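Local coordinates for PUM-HD domain-containing protein (Caenorhabditis elegans, PDB 7CGF) that binds RNA, probably elements in mRNA 3' untranslated regions, through the Pumilio homology domain present here, a superhelical stack of short helical repeats, at residues 168-172 with 204-209; 179-185 with 212-217; 286-290 with 327-331. The protein carries 2 engineered substitutions. All coordinates share one frame; numbering follows the deposited sequence.

Contacts 1 and 2 share helix 207-219: its N-terminal end takes part in a polar junction with 168-172, and its middle packs against 179-185, their centres lying about 15 Å apart. Contact 3 repeats the theme further along the stack with two nearly parallel helices, its centre about 41 Å from that of contact 1 and about 36 Å from that of contact 2. Together they illustrate how a stacked-repeat protein joins helices and loops at successive levels, each time with different chemistry. None touches the bound RNA, the nearest atoms lying about 10, 12 and 15 Å from it in contacts 1 to 3, which therefore concern the scaffold.

Contact 1: 168-172 with 204-209; sequences PQYVQ and HCSPSQ
Q209 reaches across to P168 and Q172 with its carboxamide, and both N-H groups of that amide are used. One is directed to P168 O, with NE2 2.9 Å away and an N-H...O angle of 161°. The other meets OE1 of Q172, also 2.9 Å from NE2. Both acceptors lie close to the plane of the Q209 amide, yet NE2 stands above each of their carbonyl planes and so addresses neither on a lone pair. The two glutamine amides are turned 46° against each other, and Q172 OE1 also comes within 3.2 Å of Q209 CG. Beside this polar group, P168 CB lies 3.4 Å from Q209 OE1, while V171 CG2 approaches C205 SG at 4.2 Å.

Several bonds position these first partners. The carbonyl oxygen of P168 also accepts V171 N, which arrives from the opposite face to Q209 NE2. The bent chain of Q172 keeps its NE2 on D176, leaving OE1 turned to Q209. Q209 itself runs out extended beyond CG (chi2 174°), and its OE1 receives S206 N at 3.0 Å on a lone pair, in the carbonyl plane. The side chain of Q209, third residue of helix 207-219, thereby turns back to the backbone N-H of the N-cap residue S206.

The predicted Pumilio repeats 141-176 and 177-215 thus meet here largely through one buried amide that has hydrogen-bond partners at both ends: the group that binds back to the N-cap of its own helix also binds the preceding repeat, and those bonds fix which end is oxygen and which nitrogen.

Contact 2: 179-185 with 212-217; sequences LESSNTI and PVIGQI
The carboxamide of Q216 and the peptide carbonyl of S182 are the flat groups that meet here. Q216 NE2 lies 3.0 Å from S182 O, in the plane of that carbonyl and on a lone pair, but the N-H...O angle of 136° makes the bond distinctly bent, and the oxygen is tilted 15° from the Q216 amide plane. The other end of the amide is held as well, OE1 accepting K219 NZ about one turn further along the helix. A bend at chi2 (-29°) brings the amide round to S182, while Q216 CG stays 4.0 Å from L179 CD2. The pyrrolidine ring of P212 is met by the other methyl of L179, CD1, which is 3.8 Å from both CB and CG of the proline, the leucine running nearly perpendicular to the proline.

In this Pumilio-type stack of helical repeats, the connection from helix 172-178 to helix 184-189, with its type I turn from S181 to T184, lies against helix 207-219. Both sides of the connection take part, L179 before the turn and I185 after it.

I185 supplies the apolar centre. Its CB sits 3.7 Å from Q216 CB, its CD1 lies 3.7 Å from V213 CG1, and its CG2 presses to 3.6 Å against I217 CG1, so the branched side chain touches three residues spanning a turn of helix. Beyond them, V198 of helix 194-204 and L178 also adjoin I185, and V233 and V237 of helix 230-240 pack on I217.

Contact 3: 286-290 with 327-331; sequences VGAAC and ELILT
Helices 279-290 and 322-332 occupy corresponding places at successive levels of the Pumilio stack: the short segments run nearly parallel, 7° between their directions, with axes 10.1 Å apart. Between them C290 is the central side chain. Its SG lies 3.6 Å from L328 CD2 and 3.5 Å from T331 OG1, and its CB is 3.6 Å from E327 OE1. E327 spans the gap fully extended, CG being anti to the backbone N (chi1 -179°). It and V286 lie alongside and point opposite ways, which places OE2 3.7 Å from V286 CG1. That same valine methyl also meets L328 CG at 4.1 Å.

Within its own helix T331 OG1 donates to E327 O at 2.6 Å, while T331 N reaches that oxygen from the opposite face of its plane. Around the contact, M316 of helix 309-319 packs on V286, and V300 of helix 299-304 touches both L328 and T331.

What joins the two levels is mainly van der Waals packing of sulfur, methyls and an outstretched glutamate whose carboxylate oxygens rest against carbon atoms of C290 and V286, and the threonine hydroxyl donates to a carbonyl of its own helix.

Contact 1: 168-172 with 204-209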
loop_
_atom_site.group_PDB
_atom_site.type_symbol
_atom_site.label_atom_id
_atom_site.label_comp_id
_atom_site.label_asym_id
_atom_site.label_seq_id
_atom_site.Cartn_x
_atom_site.Cartn_y
_atom_site.Cartn_z
ATOM N N PRO A 168 -1.030 -3.928 16.639
ATOM C CA PRO A 168 -0.161 -2.730 16.647
ATOM C C PRO A 168 0.988 -2.757 17.642
ATOM O O PRO A 168 2.091 -2.299 17.312
ATOM C CB PRO A 168 -1.151 -1.609 16.984
ATOM C CG PRO A 168 -2.445 -2.091 16.432
ATOM C CD PRO A 168 -2.458 -3.580 16.575
ATOM N N GLN A 169 0.778 -3.277 18.853
ATOM C CA GLN A 169 1.859 -3.248 19.829
ATOM C C GLN A 169 3.091 -3.992 19.337
ATOM O O GLN A 169 4.207 -3.671 19.757
ATOM C CB GLN A 169 1.393 -3.831 21.167
ATOM C CG GLN A 169 1.091 -5.315 21.129
ATOM C CD GLN A 169 0.738 -5.874 22.496
ATOM O OE1 GLN A 169 -0.413 -6.221 22.754
ATOM N NE2 GLN A 169 1.729 -5.972 23.374
ATOM N N TYR A 170 2.925 -4.958 18.433
ATOM C CA TYR A 170 4.047 -5.754 17.960
ATOM C C TYR A 170 4.701 -5.189 16.702
ATOM O O TYR A 170 5.665 -5.783 16.210
ATOM C CB TYR A 170 3.604 -7.209 17.721
ATOM C CG TYR A 170 3.021 -7.841 18.966
ATOM C CD1 TYR A 170 3.811 -8.054 20.091
ATOM C CD2 TYR A 170 1.677 -8.204 19.026
ATOM C CE1 TYR A 170 3.282 -8.622 21.243
ATOM C CE2 TYR A 170 1.137 -8.771 20.176
ATOM C CZ TYR A 170 1.947 -8.977 21.275
ATOM O OH TYR A 170 1.418 -9.536 22.415
ATOM N N VAL A 171 4.219 -4.062 16.175
ATOM C CA VAL A 171 4.937 -3.354 15.116
ATOM C C VAL A 171 5.471 -2.021 15.605
ATOM O O VAL A 171 5.848 -1.173 14.792
ATOM C CB VAL A 171 4.075 -3.167 13.856
ATOM C CG1 VAL A 171 3.703 -4.529 13.269
ATOM C CG2 VAL A 171 2.824 -2.338 14.156
ATOM N N GLN A 172 5.484 -1.799 16.924
ATOM C CA GLN A 172 6.099 -0.583 17.450
ATOM C C GLN A 172 7.524 -0.400 16.931
ATOM O O GLN A 172 7.937 0.732 16.660
ATOM C CB GLN A 172 6.089 -0.611 18.983
ATOM C CG GLN A 172 6.570 0.692 19.605
ATOM C CD GLN A 172 5.682 1.860 19.271
ATOM O OE1 GLN A 172 4.456 1.788 19.377
ATOM N NE2 GLN A 172 6.297 2.961 18.862
ATOM N N HIS A 204 -3.393 1.489 10.053
ATOM C CA HIS A 204 -3.567 0.394 11.004
ATOM C C HIS A 204 -2.993 0.630 12.392
ATOM O O HIS A 204 -3.382 -0.078 13.330
ATOM C CB HIS A 204 -2.936 -0.893 10.457
ATOM C CG HIS A 204 -3.592 -1.398 9.219
ATOM N ND1 HIS A 204 -4.733 -2.172 9.250
ATOM C CD2 HIS A 204 -3.273 -1.246 7.912
ATOM C CE1 HIS A 204 -5.090 -2.473 8.012
ATOM N NE2 HIS A 204 -4.222 -1.925 7.182
ATOM N N CYS A 205 -2.056 1.547 12.552
ATOM C CA CYS A 205 -1.450 1.717 13.860
ATOM C C CYS A 205 -2.367 2.521 14.771
ATOM O O CYS A 205 -3.293 3.194 14.320
ATOM C CB CYS A 205 -0.093 2.393 13.728
ATOM S SG CYS A 205 1.112 1.318 12.967
ATOM N N SER A 206 -2.097 2.430 16.075
ATOM C CA SER A 206 -2.917 3.111 17.061
ATOM C C SER A 206 -2.656 4.614 17.023
ATOM O O SER A 206 -1.594 5.057 16.580
ATOM C CB SER A 206 -2.639 2.545 18.453
ATOM O OG SER A 206 -1.249 2.525 18.742
ATOM N N PRO A 207 -3.619 5.429 17.474
ATOM C CA PRO A 207 -3.396 6.885 17.462
ATOM C C PRO A 207 -2.181 7.321 18.275
ATOM O O PRO A 207 -1.571 8.344 17.941
ATOM C CB PRO A 207 -4.707 7.452 18.032
ATOM C CG PRO A 207 -5.384 6.291 18.697
ATOM C CD PRO A 207 -4.977 5.085 17.929
ATOM N N SER A 208 -1.794 6.566 19.310
ATOM C CA SER A 208 -0.564 6.877 20.038
ATOM C C SER A 208 0.664 6.613 19.188
ATOM O O SER A 208 1.701 7.264 19.367
ATOM C CB SER A 208 -0.476 6.059 21.331
ATOM O OG SER A 208 0.365 4.913 21.182
ATOM N N GLN A 209 0.580 5.638 18.284
ATOM C CA GLN A 209 1.670 5.376 17.366
ATOM C C GLN A 209 1.670 6.385 16.228
ATOM O O GLN A 209 2.729 6.887 15.846
ATOM C CB GLN A 209 1.564 3.955 16.814
ATOM C CG GLN A 209 1.896 2.870 17.828
ATOM C CD GLN A 209 1.647 1.468 17.290
ATOM O OE1 GLN A 209 0.625 1.218 16.644
ATOM N NE2 GLN A 209 2.560 0.546 17.583
#

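Contact 2: 179-185 with 212-217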
loop_
_atom_site.group_PDB
_atom_site.type_symbol
_atom_site.label_atom_id
_atom_site.label_comp_id
_atom_site.label_asym_id
_atom_site.label_seq_id
_atom_site.Cartn_x
_atom_site.Cartn_y
_atom_site.Cartn_z
ATOM N N LEU A 179 10.532 6.803 13.092
ATOM C CA LEU A 179 10.925 7.905 13.957
ATOM C C LEU A 179 12.403 7.851 14.356
ATOM O O LEU A 179 12.812 8.573 15.272
ATOM C CB LEU A 179 10.050 7.906 15.216
ATOM C CG LEU A 179 8.560 8.161 14.966
ATOM C CD1 LEU A 179 7.739 7.795 16.203
ATOM C CD2 LEU A 179 8.357 9.603 14.563
ATOM N N GLU A 180 13.226 7.053 13.674
ATOM C CA GLU A 180 14.562 6.821 14.218
ATOM C C GLU A 180 15.448 8.068 14.135
ATOM O O GLU A 180 16.284 8.271 15.019
ATOM C CB GLU A 180 15.212 5.609 13.532
ATOM C CG GLU A 180 15.730 5.869 12.140
ATOM C CD GLU A 180 16.159 4.587 11.413
ATOM O OE1 GLU A 180 16.172 3.513 12.036
ATOM O OE2 GLU A 180 16.479 4.664 10.219
ATOM N N SER A 181 15.270 8.923 13.118
ATOM C CA SER A 181 15.999 10.179 13.002
ATOM C C SER A 181 15.057 11.255 12.491
ATOM O O SER A 181 13.933 10.971 12.078
ATOM C CB SER A 181 17.207 10.060 12.065
ATOM O OG SER A 181 18.178 9.211 12.636
ATOM N N SER A 182 15.553 12.499 12.497
ATOM C CA SER A 182 14.713 13.640 12.127
ATOM C C SER A 182 14.122 13.487 10.733
ATOM O O SER A 182 12.933 13.763 10.529
ATOM C CB SER A 182 15.520 14.932 12.212
ATOM O OG SER A 182 15.904 15.171 13.548
ATOM N N ASN A 183 14.917 13.022 9.770
ATOM C CA ASN A 183 14.498 13.055 8.373
ATOM C C ASN A 183 13.898 11.743 7.883
ATOM O O ASN A 183 13.574 11.645 6.700
ATOM C CB ASN A 183 15.678 13.414 7.479
ATOM C CG ASN A 183 16.784 12.365 7.520
ATOM O OD1 ASN A 183 16.980 11.681 8.536
ATOM N ND2 ASN A 183 17.518 12.240 6.418
ATOM N N THR A 184 13.752 10.739 8.745
ATOM C CA THR A 184 13.360 9.414 8.257
ATOM C C THR A 184 11.959 9.426 7.646
ATOM O O THR A 184 11.729 8.813 6.601
ATOM C CB THR A 184 13.439 8.402 9.398
ATOM O OG1 THR A 184 14.737 8.492 9.996
ATOM C CG2 THR A 184 13.259 6.971 8.865
ATOM N N ILE A 185 11.001 10.102 8.286
ATOM C CA ILE A 185 9.646 10.098 7.739
ATOM C C ILE A 185 9.605 10.821 6.402
ATOM O O ILE A 185 8.925 10.380 5.465
ATOM C CB ILE A 185 8.652 10.692 8.750
ATOM C CG1 ILE A 185 8.124 9.602 9.650
ATOM C CG2 ILE A 185 7.505 11.425 8.040
ATOM C CD1 ILE A 185 7.198 8.639 8.946
ATOM N N PRO A 212 3.041 10.806 16.628
ATOM C CA PRO A 212 4.372 11.325 16.280
ATOM C C PRO A 212 4.727 11.155 14.809
ATOM O O PRO A 212 5.518 11.945 14.284
ATOM C CB PRO A 212 5.314 10.524 17.184
ATOM C CG PRO A 212 4.550 9.282 17.529
ATOM C CD PRO A 212 3.113 9.672 17.569
ATOM N N VAL A 213 4.207 10.126 14.142
ATOM C CA VAL A 213 4.449 9.976 12.705
ATOM C C VAL A 213 3.837 11.151 11.954
ATOM O O VAL A 213 4.484 11.800 11.119
ATOM C CB VAL A 213 3.885 8.629 12.211
ATOM C CG1 VAL A 213 3.907 8.550 10.679
ATOM C CG2 VAL A 213 4.669 7.469 12.816
ATOM N N ILE A 214 2.577 11.449 12.259
ATOM C CA ILE A 214 1.910 12.590 11.643
ATOM C C ILE A 214 2.635 13.879 11.995
ATOM O O ILE A 214 2.749 14.792 11.168
ATOM C CB ILE A 214 0.432 12.603 12.064
ATOM C CG1 ILE A 214 -0.273 11.409 11.400
ATOM C CG2 ILE A 214 -0.256 13.938 11.679
ATOM C CD1 ILE A 214 -1.651 11.069 11.987
ATOM N N GLY A 215 3.157 13.973 13.220
ATOM C CA GLY A 215 3.869 15.183 13.606
ATOM C C GLY A 215 5.098 15.441 12.755
ATOM O O GLY A 215 5.397 16.588 12.410
ATOM N N GLN A 216 5.810 14.371 12.376
ATOM C CA GLN A 216 6.953 14.520 11.480
ATOM C C GLN A 216 6.509 14.974 10.098
ATOM O O GLN A 216 7.150 15.832 9.484
ATOM C CB GLN A 216 7.726 13.197 11.346
ATOM C CG GLN A 216 8.847 12.918 12.350
ATOM C CD GLN A 216 9.530 14.164 12.884
ATOM O OE1 GLN A 216 9.078 14.712 13.870
ATOM N NE2 GLN A 216 10.622 14.603 12.253
ATOM N N ILE A 217 5.424 14.392 9.582
ATOM C CA ILE A 217 4.913 14.807 8.273
ATOM C C ILE A 217 4.585 16.297 8.274
ATOM O O ILE A 217 4.907 17.016 7.321
ATOM C CB ILE A 217 3.696 13.946 7.883
ATOM C CG1 ILE A 217 4.119 12.482 7.693
ATOM C CG2 ILE A 217 3.050 14.493 6.603
ATOM C CD1 ILE A 217 2.979 11.484 7.725
#

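Contact 3: 286-290 with 327-331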
loop_
_atom_site.group_PDB
_atom_site.type_symbol
_atom_site.label_atom_id
_atom_site.label_comp_id
_atom_site.label_asym_id
_atom_site.label_seq_id
_atom_site.Cartn_x
_atom_site.Cartn_y
_atom_site.Cartn_z
ATOM N N VAL A 286 -13.561 27.359 0.350
ATOM C CA VAL A 286 -14.418 28.201 -0.492
ATOM C C VAL A 286 -14.160 29.685 -0.231
ATOM O O VAL A 286 -14.057 30.490 -1.167
ATOM C CB VAL A 286 -15.899 27.840 -0.281
ATOM C CG1 VAL A 286 -16.796 28.849 -0.990
ATOM C CG2 VAL A 286 -16.184 26.441 -0.802
ATOM N N GLY A 287 -14.045 30.075 1.040
ATOM C CA GLY A 287 -13.804 31.477 1.346
ATOM C C GLY A 287 -12.477 31.971 0.809
ATOM O O GLY A 287 -12.373 33.099 0.323
ATOM N N ALA A 288 -11.444 31.130 0.885
ATOM C CA ALA A 288 -10.155 31.488 0.305
ATOM C C ALA A 288 -10.271 31.657 -1.198
ATOM O O ALA A 288 -9.677 32.577 -1.780
ATOM C CB ALA A 288 -9.116 30.411 0.634
ATOM N N ALA A 289 -11.043 30.778 -1.843
ATOM C CA ALA A 289 -11.152 30.796 -3.298
ATOM C C ALA A 289 -11.923 32.013 -3.791
ATOM O O ALA A 289 -11.627 32.533 -4.872
ATOM C CB ALA A 289 -11.832 29.514 -3.786
ATOM N N CYS A 290 -12.898 32.486 -3.025
ATOM C CA CYS A 290 -13.762 33.570 -3.480
ATOM C C CYS A 290 -13.322 34.939 -2.994
ATOM O O CYS A 290 -13.970 35.930 -3.340
ATOM C CB CYS A 290 -15.202 33.318 -3.034
ATOM S SG CYS A 290 -15.935 31.878 -3.764
ATOM N N GLU A 327 -22.055 30.968 -3.364
ATOM C CA GLU A 327 -20.992 31.968 -3.337
ATOM C C GLU A 327 -20.018 31.776 -4.499
ATOM O O GLU A 327 -19.539 32.755 -5.087
ATOM C CB GLU A 327 -20.245 31.920 -2.001
ATOM C CG GLU A 327 -19.127 32.965 -1.899
ATOM C CD GLU A 327 -18.345 32.899 -0.589
ATOM O OE1 GLU A 327 -17.532 33.821 -0.334
ATOM O OE2 GLU A 327 -18.545 31.933 0.185
ATOM N N LEU A 328 -19.698 30.522 -4.831
ATOM C CA LEU A 328 -18.808 30.267 -5.964
ATOM C C LEU A 328 -19.419 30.748 -7.273
ATOM O O LEU A 328 -18.723 31.333 -8.113
ATOM C CB LEU A 328 -18.492 28.776 -6.062
ATOM C CG LEU A 328 -17.571 28.208 -4.987
ATOM C CD1 LEU A 328 -17.698 26.711 -4.986
ATOM C CD2 LEU A 328 -16.138 28.626 -5.265
ATOM N N ILE A 329 -20.712 30.485 -7.471
ATOM C CA ILE A 329 -21.392 30.911 -8.697
ATOM C C ILE A 329 -21.402 32.432 -8.801
ATOM O O ILE A 329 -21.086 33.007 -9.853
ATOM C CB ILE A 329 -22.817 30.335 -8.742
ATOM C CG1 ILE A 329 -22.775 28.822 -8.969
ATOM C CG2 ILE A 329 -23.655 31.048 -9.812
ATOM C CD1 ILE A 329 -24.002 28.089 -8.448
ATOM N N LEU A 330 -21.754 33.110 -7.709
ATOM C CA LEU A 330 -21.802 34.567 -7.744
ATOM C C LEU A 330 -20.422 35.164 -7.990
ATOM O O LEU A 330 -20.310 36.243 -8.580
ATOM C CB LEU A 330 -22.420 35.094 -6.446
ATOM C CG LEU A 330 -23.884 34.651 -6.275
ATOM C CD1 LEU A 330 -24.412 34.895 -4.872
ATOM C CD2 LEU A 330 -24.783 35.330 -7.310
ATOM N N THR A 331 -19.363 34.457 -7.590
ATOM C CA THR A 331 -18.004 34.940 -7.789
ATOM C C THR A 331 -17.507 34.696 -9.212
ATOM O O THR A 331 -16.769 35.523 -9.759
ATOM C CB THR A 331 -17.073 34.261 -6.773
ATOM O OG1 THR A 331 -17.582 34.477 -5.451
ATOM C CG2 THR A 331 -15.669 34.819 -6.856
#